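Local atomic coordinates of protein kinase A regulatory subunit (Trypanosoma cruzi, PDB entry 6HYQ), a protein that probably serves as the regulatory subunit of a protein kinase A homologue, with two cyclic nucleotide-binding domains, and is seen here with guanosine bound. Residues A[72-77]-A[121-126]; A[82-87]-A[107-112]; A[90-95]-A[125-130]. One frame throughout, in Å; residues are numbered along the deposited sequence. Where two conformers were deposited one is given.

Interaction 1: residues A[72-77]-A[121-126]; sequences IMEAGQ and VATVKV. With GMP (guanosine), chain E.
Thr123 OG1 accepts a hydrogen bond from the amide N-H of Ala75, with N to OG1 at 2.8 Å and an N-H...O angle of 169°. The hydroxyl reaches that amide because OG1 stands beside its own backbone N (chi1 -66°), while the methyl CG2 lies near Met73 O. Next along the strand, the amide of Val124 points almost straight at Met73 O, N to O 3.2 Å. Ile72 N gives a more bent bond to Val124 O at 3.1 Å. Between these bonds Met73 crosses Val124 at a slant, CG to CG2 3.6 Å. Its extended chi2 (-168°) carries SD to 3.6 Å from C5' of guanosine, and the bend at chi3 (78°) then turns CE toward Tyr84 and Val109. Ala122 N adds a weak bond to O5' of the nucleoside, 3.0 Å long. Farther out, Glu74 to Gln77 form a type II turn, with Gly76 at its positive phi. Strand 91-95 supports the other edge of 123-126 through backbone bonds to Thr123 and Lys125, and Tyr84 packs on Ile72 and Met73. The threonine hydroxyl thus stands in for a backbone acceptor at Ala75, between the strand pair and the turn, and Met73 and Ala122 together border the O5' end of the ligand.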
loop_
_atom_site.group_PDB
_atom_site.type_symbol
_atom_site.label_atom_id
_atom_site.label_comp_id
_atom_site.label_asym_id
_atom_site.label_seq_id
_atom_site.Cartn_x
_atom_site.Cartn_y
_atom_site.Cartn_z
ATOM N N ILE A 72 16.480 -17.000 -5.211
ATOM C CA ILE A 72 15.202 -17.180 -5.916
ATOM C C ILE A 72 15.320 -16.781 -7.410
ATOM O O ILE A 72 14.593 -17.300 -8.276
ATOM C CB ILE A 72 14.108 -16.397 -5.155
ATOM C CG1 ILE A 72 14.061 -16.890 -3.693
ATOM C CG2 ILE A 72 12.775 -16.463 -5.893
ATOM C CD1 ILE A 72 12.887 -16.334 -2.827
ATOM N N MET A 73 16.221 -15.842 -7.701
ATOM C CA MET A 73 16.561 -15.377 -9.040
ATOM C C MET A 73 17.919 -14.691 -8.949
ATOM O O MET A 73 18.450 -14.436 -7.854
ATOM C CB MET A 73 15.430 -14.481 -9.619
ATOM C CG MET A 73 14.958 -13.305 -8.732
ATOM S SD MET A 73 13.398 -12.436 -9.249
ATOM C CE MET A 73 12.064 -13.525 -8.715
ATOM N N GLU A 74 18.503 -14.434 -10.108
ATOM C CA GLU A 74 19.844 -13.878 -10.176
ATOM C C GLU A 74 19.863 -12.836 -11.279
ATOM O O GLU A 74 19.168 -12.976 -12.283
ATOM C CB GLU A 74 20.907 -14.969 -10.432
ATOM C CG GLU A 74 21.141 -15.922 -9.252
ATOM C CD GLU A 74 22.425 -16.746 -9.352
ATOM O OE1 GLU A 74 23.348 -16.383 -10.112
ATOM O OE2 GLU A 74 22.509 -17.771 -8.646
ATOM N N ALA A 75 20.609 -11.767 -11.059
ATOM C CA ALA A 75 20.758 -10.754 -12.092
ATOM C C ALA A 75 21.134 -11.390 -13.421
ATOM O O ALA A 75 22.085 -12.170 -13.511
ATOM C CB ALA A 75 21.821 -9.737 -11.688
ATOM N N GLY A 76 20.386 -11.041 -14.451
ATOM C CA GLY A 76 20.646 -11.501 -15.779
ATOM C C GLY A 76 19.847 -12.703 -16.187
ATOM O O GLY A 76 19.745 -12.988 -17.384
ATOM N N GLN A 77 19.281 -13.416 -15.230
ATOM C CA GLN A 77 18.503 -14.594 -15.568
ATOM C C GLN A 77 17.375 -14.228 -16.522
ATOM O O GLN A 77 16.728 -13.186 -16.387
ATOM C CB GLN A 77 17.938 -15.242 -14.307
ATOM C CG GLN A 77 16.953 -16.371 -14.595
ATOM C CD GLN A 77 16.405 -17.008 -13.351
ATOM O OE1 GLN A 77 16.536 -16.462 -12.259
ATOM N NE2 GLN A 77 15.772 -18.164 -13.508
ATOM N N VAL A 121 16.670 -8.056 -13.023
ATOM C CA VAL A 121 17.515 -6.889 -12.783
ATOM C C VAL A 121 18.367 -7.051 -11.529
ATOM O O VAL A 121 19.446 -6.451 -11.410
ATOM C CB VAL A 121 16.601 -5.655 -12.655
ATOM C CG1 VAL A 121 17.404 -4.407 -12.373
ATOM C CG2 VAL A 121 15.705 -5.497 -13.904
ATOM N N ALA A 122 17.897 -7.810 -10.563
ATOM C CA ALA A 122 18.616 -7.870 -9.316
ATOM C C ALA A 122 18.522 -9.279 -8.765
ATOM O O ALA A 122 17.594 -10.019 -9.061
ATOM C CB ALA A 122 18.030 -6.837 -8.351
ATOM N N THR A 123 19.499 -9.628 -7.969
ATOM C CA THR A 123 19.544 -10.933 -7.343
ATOM C C THR A 123 18.794 -10.932 -6.005
ATOM O O THR A 123 18.859 -9.969 -5.232
ATOM C CB THR A 123 21.004 -11.318 -7.135
ATOM O OG1 THR A 123 21.625 -11.481 -8.412
ATOM C CG2 THR A 123 21.132 -12.596 -6.282
ATOM N N VAL A 124 18.102 -12.035 -5.721
ATOM C CA VAL A 124 17.257 -12.137 -4.521
ATOM C C VAL A 124 17.828 -13.277 -3.709
ATOM O O VAL A 124 17.794 -14.440 -4.133
ATOM C CB VAL A 124 15.757 -12.365 -4.868
ATOM C CG1 VAL A 124 14.902 -12.478 -3.623
ATOM C CG2 VAL A 124 15.198 -11.238 -5.764
ATOM N N LYS A 125 18.291 -12.977 -2.521
ATOM C CA LYS A 125 19.047 -13.954 -1.778
ATOM C C LYS A 125 18.401 -14.086 -0.415
ATOM O O LYS A 125 18.335 -13.117 0.346
ATOM C CB LYS A 125 20.519 -13.539 -1.697
ATOM C CG LYS A 125 21.503 -14.656 -1.456
ATOM C CD LYS A 125 22.927 -14.248 -1.869
ATOM C CE LYS A 125 23.916 -15.379 -1.635
ATOM N NZ LYS A 125 25.303 -15.046 -2.065
ATOM N N VAL A 126 17.891 -15.282 -0.141
ATOM C CA VAL A 126 17.331 -15.586 1.155
ATOM C C VAL A 126 18.372 -15.334 2.238
ATOM O O VAL A 126 19.488 -15.866 2.194
ATOM C CB VAL A 126 16.863 -17.050 1.192
ATOM C CG1 VAL A 126 16.364 -17.434 2.631
ATOM C CG2 VAL A 126 15.776 -17.293 0.148
HETATM O "O5'" GMP E . 14.980 -7.923 -9.957
HETATM C "C5'" GMP E . 14.325 -8.975 -9.262
HETATM C "C4'" GMP E . 13.338 -8.467 -8.229
HETATM O "O4'" GMP E . 14.037 -7.674 -7.233
HETATM C "C3'" GMP E . 12.197 -7.561 -8.716
HETATM O "O3'" GMP E . 11.108 -8.288 -9.243
HETATM C "C2'" GMP E . 11.825 -6.752 -7.486
HETATM O "O2'" GMP E . 10.867 -7.441 -6.641
HETATM C "C1'" GMP E . 13.186 -6.619 -6.781
HETATM N N9 GMP E . 13.860 -5.387 -7.171
HETATM C C8 GMP E . 14.554 -5.232 -8.327
HETATM N N7 GMP E . 15.065 -3.998 -8.337
HETATM C C5 GMP E . 14.669 -3.441 -7.192
HETATM C C6 GMP E . 14.911 -2.074 -6.592
HETATM O O6 GMP E . 15.556 -1.254 -7.200
HETATM N N1 GMP E . 14.353 -1.800 -5.298
HETATM C C2 GMP E . 13.554 -2.729 -4.572
HETATM N N2 GMP E . 13.036 -2.266 -3.292
HETATM N N3 GMP E . 13.348 -4.020 -5.111
HETATM C C4 GMP E . 13.920 -4.313 -6.460
#

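Interaction 2: residues A[82-87]-A[107-112]. With GMP (guanosine), chain E.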
loop_
_atom_site.group_PDB
_atom_site.type_symbol
_atom_site.label_atom_id
_atom_site.label_comp_id
_atom_site.label_asym_id
_atom_site.label_seq_id
_atom_site.Cartn_x
_atom_site.Cartn_y
_atom_site.Cartn_z
ATOM N N LYS A 82 8.418 -15.654 -13.253
ATOM C CA LYS A 82 7.497 -16.048 -12.210
ATOM C C LYS A 82 7.434 -14.907 -11.215
ATOM O O LYS A 82 8.379 -14.119 -11.130
ATOM C CB LYS A 82 7.949 -17.341 -11.554
ATOM C CG LYS A 82 7.714 -18.504 -12.463
ATOM C CD LYS A 82 7.891 -19.861 -11.796
ATOM C CE LYS A 82 9.313 -20.221 -11.541
ATOM N NZ LYS A 82 9.922 -20.559 -12.837
ATOM N N LEU A 83 6.293 -14.784 -10.536
ATOM C CA LEU A 83 6.071 -13.821 -9.460
ATOM C C LEU A 83 5.961 -14.561 -8.139
ATOM O O LEU A 83 5.057 -15.410 -8.007
ATOM C CB LEU A 83 4.764 -13.076 -9.691
ATOM C CG LEU A 83 4.274 -12.143 -8.593
ATOM C CD1 LEU A 83 5.221 -10.986 -8.453
ATOM C CD2 LEU A 83 2.867 -11.747 -8.995
ATOM N N TYR A 84 6.779 -14.178 -7.166
ATOM C CA TYR A 84 6.772 -14.801 -5.862
ATOM C C TYR A 84 6.274 -13.847 -4.769
ATOM O O TYR A 84 6.823 -12.751 -4.629
ATOM C CB TYR A 84 8.186 -15.259 -5.451
ATOM C CG TYR A 84 8.873 -16.276 -6.377
ATOM C CD1 TYR A 84 9.518 -15.890 -7.582
ATOM C CD2 TYR A 84 8.915 -17.613 -6.023
ATOM C CE1 TYR A 84 10.139 -16.847 -8.414
ATOM C CE2 TYR A 84 9.538 -18.571 -6.830
ATOM C CZ TYR A 84 10.142 -18.197 -8.028
ATOM O OH TYR A 84 10.744 -19.164 -8.806
ATOM N N ILE A 85 5.289 -14.284 -3.946
ATOM C CA ILE A 85 4.836 -13.518 -2.763
ATOM C C ILE A 85 5.380 -14.199 -1.521
ATOM O O ILE A 85 5.118 -15.384 -1.276
ATOM C CB ILE A 85 3.303 -13.409 -2.624
ATOM C CG1 ILE A 85 2.579 -12.900 -3.906
ATOM C CG2 ILE A 85 2.996 -12.534 -1.475
ATOM C CD1 ILE A 85 3.197 -11.725 -4.652
ATOM N N ILE A 86 6.128 -13.453 -0.733
ATOM C CA ILE A 86 6.726 -14.017 0.459
ATOM C C ILE A 86 5.656 -14.198 1.523
ATOM O O ILE A 86 4.846 -13.295 1.781
ATOM C CB ILE A 86 7.904 -13.149 0.950
ATOM C CG1 ILE A 86 8.978 -13.095 -0.111
ATOM C CG2 ILE A 86 8.528 -13.681 2.262
ATOM C CD1 ILE A 86 9.941 -11.986 0.086
ATOM N N GLN A 87 5.632 -15.403 2.115
ATOM C CA GLN A 87 4.785 -15.753 3.280
ATOM C C GLN A 87 5.524 -15.548 4.596
ATOM O O GLN A 87 5.017 -14.883 5.506
ATOM C CB GLN A 87 4.325 -17.205 3.217
ATOM C CG GLN A 87 3.505 -17.664 4.434
ATOM C CD GLN A 87 3.183 -19.121 4.369
ATOM O OE1 GLN A 87 2.388 -19.569 3.545
ATOM N NE2 GLN A 87 3.828 -19.880 5.223
ATOM N N THR A 107 5.627 -9.260 0.820
ATOM C CA THR A 107 6.192 -8.605 -0.349
ATOM C C THR A 107 6.475 -9.629 -1.426
ATOM O O THR A 107 6.395 -10.849 -1.186
ATOM C CB THR A 107 7.468 -7.819 0.013
ATOM O OG1 THR A 107 8.471 -8.707 0.501
ATOM C CG2 THR A 107 7.187 -6.770 1.073
ATOM N N ALA A 108 6.882 -9.117 -2.620
ATOM C CA ALA A 108 6.940 -9.870 -3.865
ATOM C C ALA A 108 8.254 -9.581 -4.568
ATOM O O ALA A 108 8.775 -8.470 -4.517
ATOM C CB ALA A 108 5.777 -9.528 -4.811
ATOM N N VAL A 109 8.800 -10.597 -5.209
ATOM C CA VAL A 109 9.949 -10.418 -6.091
ATOM C C VAL A 109 9.535 -10.979 -7.449
ATOM O O VAL A 109 8.665 -11.860 -7.516
ATOM C CB VAL A 109 11.244 -11.081 -5.526
ATOM C CG1 VAL A 109 11.702 -10.415 -4.264
ATOM C CG2 VAL A 109 11.029 -12.548 -5.248
ATOM N N GLY A 110 10.016 -10.360 -8.528
ATOM C CA GLY A 110 9.691 -10.809 -9.870
ATOM C C GLY A 110 8.708 -9.943 -10.602
ATOM O O GLY A 110 8.453 -10.161 -11.803
ATOM N N GLU A 111 8.086 -8.993 -9.931
ATOM C CA GLU A 111 7.015 -8.277 -10.616
ATOM C C GLU A 111 7.584 -7.346 -11.692
ATOM O O GLU A 111 6.874 -6.929 -12.610
ATOM C CB GLU A 111 6.171 -7.520 -9.595
ATOM C CG GLU A 111 6.760 -6.161 -9.227
ATOM C CD GLU A 111 8.000 -6.278 -8.361
ATOM O OE1 GLU A 111 8.575 -5.267 -7.953
ATOM O OE2 GLU A 111 8.346 -7.413 -7.984
ATOM N N LEU A 112 8.802 -6.868 -11.437
ATOM C CA LEU A 112 9.463 -5.903 -12.334
ATOM C C LEU A 112 9.748 -6.506 -13.682
ATOM O O LEU A 112 9.479 -5.875 -14.697
ATOM C CB LEU A 112 10.765 -5.413 -11.692
ATOM C CG LEU A 112 11.512 -4.175 -12.204
ATOM C CD1 LEU A 112 10.626 -3.008 -12.153
ATOM C CD2 LEU A 112 12.690 -3.922 -11.306
HETATM O "O5'" GMP E . 14.980 -7.923 -9.957
HETATM C "C5'" GMP E . 14.325 -8.975 -9.262
HETATM C "C4'" GMP E . 13.338 -8.467 -8.229
HETATM O "O4'" GMP E . 14.037 -7.674 -7.233
HETATM C "C3'" GMP E . 12.197 -7.561 -8.716
HETATM O "O3'" GMP E . 11.108 -8.288 -9.243
HETATM C "C2'" GMP E . 11.825 -6.752 -7.486
HETATM O "O2'" GMP E . 10.867 -7.441 -6.641
HETATM C "C1'" GMP E . 13.186 -6.619 -6.781
HETATM N N9 GMP E . 13.860 -5.387 -7.171
HETATM C C8 GMP E . 14.554 -5.232 -8.327
HETATM N N7 GMP E . 15.065 -3.998 -8.337
HETATM C C5 GMP E . 14.669 -3.441 -7.192
HETATM C C6 GMP E . 14.911 -2.074 -6.592
HETATM O O6 GMP E . 15.556 -1.254 -7.200
HETATM N N1 GMP E . 14.353 -1.800 -5.298
HETATM C C2 GMP E . 13.554 -2.729 -4.572
HETATM N N2 GMP E . 13.036 -2.266 -3.292
HETATM N N3 GMP E . 13.348 -4.020 -5.111
HETATM C C4 GMP E . 13.920 -4.313 -6.460
#
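The strand-to-helix passage of a cyclic nucleotide-binding beta-roll is anchored here, where Tyr84 and Val109 form an antiparallel hydrogen-bonded pair. Tyr84 N meets Val109 O at 3.0 Å, and Val109 N returns a bond to Tyr84 O. One step on, Ile86 N bonds Thr107 O at 2.7 Å, equally straight. Leu83, its CG anti to the backbone N (chi1 173°), sends CD1 to 4.0 Å from Ala108 CB and 3.8 Å from Glu111 CB, tying the strand to the first turn of the helix. Ile85 and Ala108 share one face of the sheet; on the other Tyr84 CB touches Val109 CG2. Gly110, at the N-cap with phi 105°, brings its CA against Lys82 O. Its amide is hydrogen-bonded to the ribose O3' of guanosine, at a modelled distance too short to be taken literally. Bent at chi2 (-72°), Glu111 brings OE2 to the O2' hydroxyl, which donates to it at 2.9 Å, while Tyr172 OH holds OE1. A helix-capping glycine followed by a glutamate that grips the ribose 2'-hydroxyl is consistent with the ribose-binding part of the phosphate-binding cassette of cyclic nucleotide-binding domains, here holding a nucleoside without a phosphate.

Interaction 3: residues A[90-95]-A[125-130]. With GMP (guanosine), chain E.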
loop_
_atom_site.group_PDB
_atom_site.type_symbol
_atom_site.label_atom_id
_atom_site.label_comp_id
_atom_site.label_asym_id
_atom_site.label_seq_id
_atom_site.Cartn_x
_atom_site.Cartn_y
_atom_site.Cartn_z
ATOM N N HIS A 90 12.821 -13.551 5.079
ATOM C CA HIS A 90 13.356 -12.354 4.420
ATOM C C HIS A 90 14.336 -12.711 3.295
ATOM O O HIS A 90 14.889 -13.819 3.234
ATOM C CB HIS A 90 14.053 -11.445 5.453
ATOM C CG HIS A 90 13.156 -10.974 6.536
ATOM N ND1 HIS A 90 13.623 -10.415 7.705
ATOM C CD2 HIS A 90 11.802 -10.943 6.612
ATOM C CE1 HIS A 90 12.592 -10.057 8.457
ATOM N NE2 HIS A 90 11.474 -10.380 7.825
ATOM N N ALA A 91 14.588 -11.721 2.440
ATOM C CA ALA A 91 15.447 -11.882 1.273
ATOM C C ALA A 91 15.910 -10.507 0.797
ATOM O O ALA A 91 15.126 -9.562 0.721
ATOM C CB ALA A 91 14.748 -12.677 0.152
ATOM N N ASP A 92 17.211 -10.443 0.495
ATOM C CA ASP A 92 17.955 -9.236 0.129
ATOM C C ASP A 92 17.880 -9.038 -1.378
ATOM O O ASP A 92 17.908 -10.010 -2.158
ATOM C CB ASP A 92 19.437 -9.326 0.542
ATOM C CG ASP A 92 19.663 -9.294 2.030
ATOM O OD1 ASP A 92 18.819 -8.765 2.761
ATOM O OD2 ASP A 92 20.716 -9.789 2.473
ATOM N N ILE A 93 17.851 -7.769 -1.782
ATOM C CA ILE A 93 17.994 -7.390 -3.182
ATOM C C ILE A 93 19.436 -6.946 -3.415
ATOM O O ILE A 93 19.930 -6.009 -2.785
ATOM C CB ILE A 93 17.007 -6.255 -3.557
ATOM C CG1 ILE A 93 15.536 -6.643 -3.273
ATOM C CG2 ILE A 93 17.213 -5.836 -5.056
ATOM C CD1 ILE A 93 15.014 -7.781 -4.007
ATOM N N ILE A 94 20.096 -7.558 -4.376
ATOM C CA ILE A 94 21.509 -7.291 -4.579
ATOM C C ILE A 94 21.672 -6.910 -6.042
ATOM O O ILE A 94 21.415 -7.742 -6.936
ATOM C CB ILE A 94 22.420 -8.486 -4.195
ATOM C CG1 ILE A 94 21.992 -9.077 -2.831
ATOM C CG2 ILE A 94 23.959 -8.079 -4.172
ATOM C CD1 ILE A 94 22.850 -10.174 -2.265
ATOM N N LYS A 95 22.096 -5.667 -6.274
ATOM C CA LYS A 95 22.355 -5.113 -7.597
ATOM C C LYS A 95 23.835 -4.717 -7.726
ATOM O O LYS A 95 24.263 -3.680 -7.207
ATOM C CB LYS A 95 21.440 -3.910 -7.832
ATOM C CG LYS A 95 20.005 -4.298 -8.084
ATOM C CD LYS A 95 19.349 -3.442 -9.138
ATOM C CE LYS A 95 18.918 -2.130 -8.543
ATOM N NZ LYS A 95 18.400 -1.242 -9.585
ATOM N N LYS A 125 18.291 -12.977 -2.521
ATOM C CA LYS A 125 19.047 -13.954 -1.778
ATOM C C LYS A 125 18.401 -14.086 -0.415
ATOM O O LYS A 125 18.335 -13.117 0.346
ATOM C CB LYS A 125 20.519 -13.539 -1.697
ATOM C CG LYS A 125 21.503 -14.656 -1.456
ATOM C CD LYS A 125 22.927 -14.248 -1.869
ATOM C CE LYS A 125 23.916 -15.379 -1.635
ATOM N NZ LYS A 125 25.303 -15.046 -2.065
ATOM N N VAL A 126 17.891 -15.282 -0.141
ATOM C CA VAL A 126 17.331 -15.586 1.155
ATOM C C VAL A 126 18.372 -15.334 2.238
ATOM O O VAL A 126 19.488 -15.866 2.194
ATOM C CB VAL A 126 16.863 -17.050 1.192
ATOM C CG1 VAL A 126 16.364 -17.434 2.631
ATOM C CG2 VAL A 126 15.776 -17.293 0.148
ATOM N N CYS A 127 18.008 -14.499 3.212
ATOM C CA CYS A 127 18.861 -14.181 4.348
ATOM C C CYS A 127 18.279 -14.662 5.684
ATOM O O CYS A 127 18.694 -14.181 6.741
ATOM C CB CYS A 127 19.126 -12.673 4.426
ATOM S SG CYS A 127 17.653 -11.676 4.521
ATOM N N THR A 128 17.344 -15.604 5.672
ATOM C CA THR A 128 16.839 -16.204 6.898
ATOM C C THR A 128 16.944 -17.704 6.711
ATOM O O THR A 128 17.288 -18.182 5.627
ATOM C CB THR A 128 15.394 -15.781 7.260
ATOM O OG1 THR A 128 14.465 -16.188 6.251
ATOM C CG2 THR A 128 15.306 -14.267 7.449
ATOM N N ASP A 129 16.744 -18.440 7.805
ATOM C CA ASP A 129 16.944 -19.880 7.756
ATOM C C ASP A 129 16.066 -20.519 6.681
ATOM O O ASP A 129 16.533 -21.360 5.905
ATOM C CB ASP A 129 16.695 -20.476 9.143
ATOM C CG ASP A 129 17.934 -20.457 10.015
ATOM O OD1 ASP A 129 18.878 -19.704 9.698
ATOM O OD2 ASP A 129 17.976 -21.206 11.011
ATOM N N GLU A 130 14.802 -20.108 6.594
ATOM C CA GLU A 130 13.910 -20.565 5.536
ATOM C C GLU A 130 13.167 -19.369 4.948
ATOM O O GLU A 130 13.048 -18.315 5.576
ATOM C CB GLU A 130 12.840 -21.565 6.026
ATOM C CG GLU A 130 13.324 -22.731 6.864
ATOM C CD GLU A 130 13.528 -22.347 8.334
ATOM O OE1 GLU A 130 13.189 -21.195 8.707
ATOM O OE2 GLU A 130 14.016 -23.202 9.116
HETATM O "O5'" GMP E . 14.980 -7.923 -9.957
HETATM C "C5'" GMP E . 14.325 -8.975 -9.262
HETATM C "C4'" GMP E . 13.338 -8.467 -8.229
HETATM O "O4'" GMP E . 14.037 -7.674 -7.233
HETATM C "C3'" GMP E . 12.197 -7.561 -8.716
HETATM O "O3'" GMP E . 11.108 -8.288 -9.243
HETATM C "C2'" GMP E . 11.825 -6.752 -7.486
HETATM O "O2'" GMP E . 10.867 -7.441 -6.641
HETATM C "C1'" GMP E . 13.186 -6.619 -6.781
HETATM N N9 GMP E . 13.860 -5.387 -7.171
HETATM C C8 GMP E . 14.554 -5.232 -8.327
HETATM N N7 GMP E . 15.065 -3.998 -8.337
HETATM C C5 GMP E . 14.669 -3.441 -7.192
HETATM C C6 GMP E . 14.911 -2.074 -6.592
HETATM O O6 GMP E . 15.556 -1.254 -7.200
HETATM N N1 GMP E . 14.353 -1.800 -5.298
HETATM C C2 GMP E . 13.554 -2.729 -4.572
HETATM N N2 GMP E . 13.036 -2.266 -3.292
HETATM N N3 GMP E . 13.348 -4.020 -5.111
HETATM C C4 GMP E . 13.920 -4.313 -6.460
#
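Asp92 and Lys125 exchange two backbone bonds as an antiparallel hydrogen-bonded pair in the beta-roll of the cyclic nucleotide-binding domain. Asp92 N meets Lys125 O at 2.9 Å and Lys125 N meets Asp92 O at 3.0 Å. The neighbouring pair, Ala91 with Val126, is non-hydrogen-bonded and brings the strands closest; Ala91 CA also makes a C-H...O contact with Lys125 O. This is the compact part: the small methyl of Ala91 and the branch of Val126 share the buried face with Leu131, and Val124 lies against Ala91. Ile93, next on that face, turns away from 125-130 and sets CD1 3.4 Å from O4' of guanosine.

The opposite face is more open. There the CD1 end of Ile94 rests on the aliphatic chain of Lys125, 4.1 Å from CD, and the extended lysine chain carries NZ onward, away from strand 91-95. Cys127 SG, set between its backbone N and carbonyl carbon (chi1 57°), sits 3.6 Å from Asp92 OD1 and also touches CB of His90.

Past the regular strand the pairing loosens. Cys127 N still bonds His90 O, at a longer 3.2 Å, and His90 N has only a weak bond to Thr128 OG1. Thr128 CG2 lies obliquely by the His90 ring, 3.7 Å from CB, while the ring's NE2 is held elsewhere by Glu105. The threonine hydroxyl is itself fixed within its own loop: OG1 donates to Glu130 O at 2.6 Å, from above that carbonyl's plane.

From the N terminus, the chain enters at 72-77, the first half of interaction 1, then runs through 82-87 and 90-95 before 107-112 returns to 82-87 and closes interaction 2. The final run, 121-130, closes both others: its start pairs with 72-77 and its end with 90-95, and interactions 1 and 3 share Lys125 and Val126. Interaction 2 therefore lies wholly within the span of interaction 1, whereas interactions 2 and 3 cross. Strand 123-126 is central to one sheet, flanked by 71-73 and 91-95; interaction 2 belongs to the other. Met73 CE, against Tyr84 and Val109, joins the two sheets, and all three contacts border guanosine.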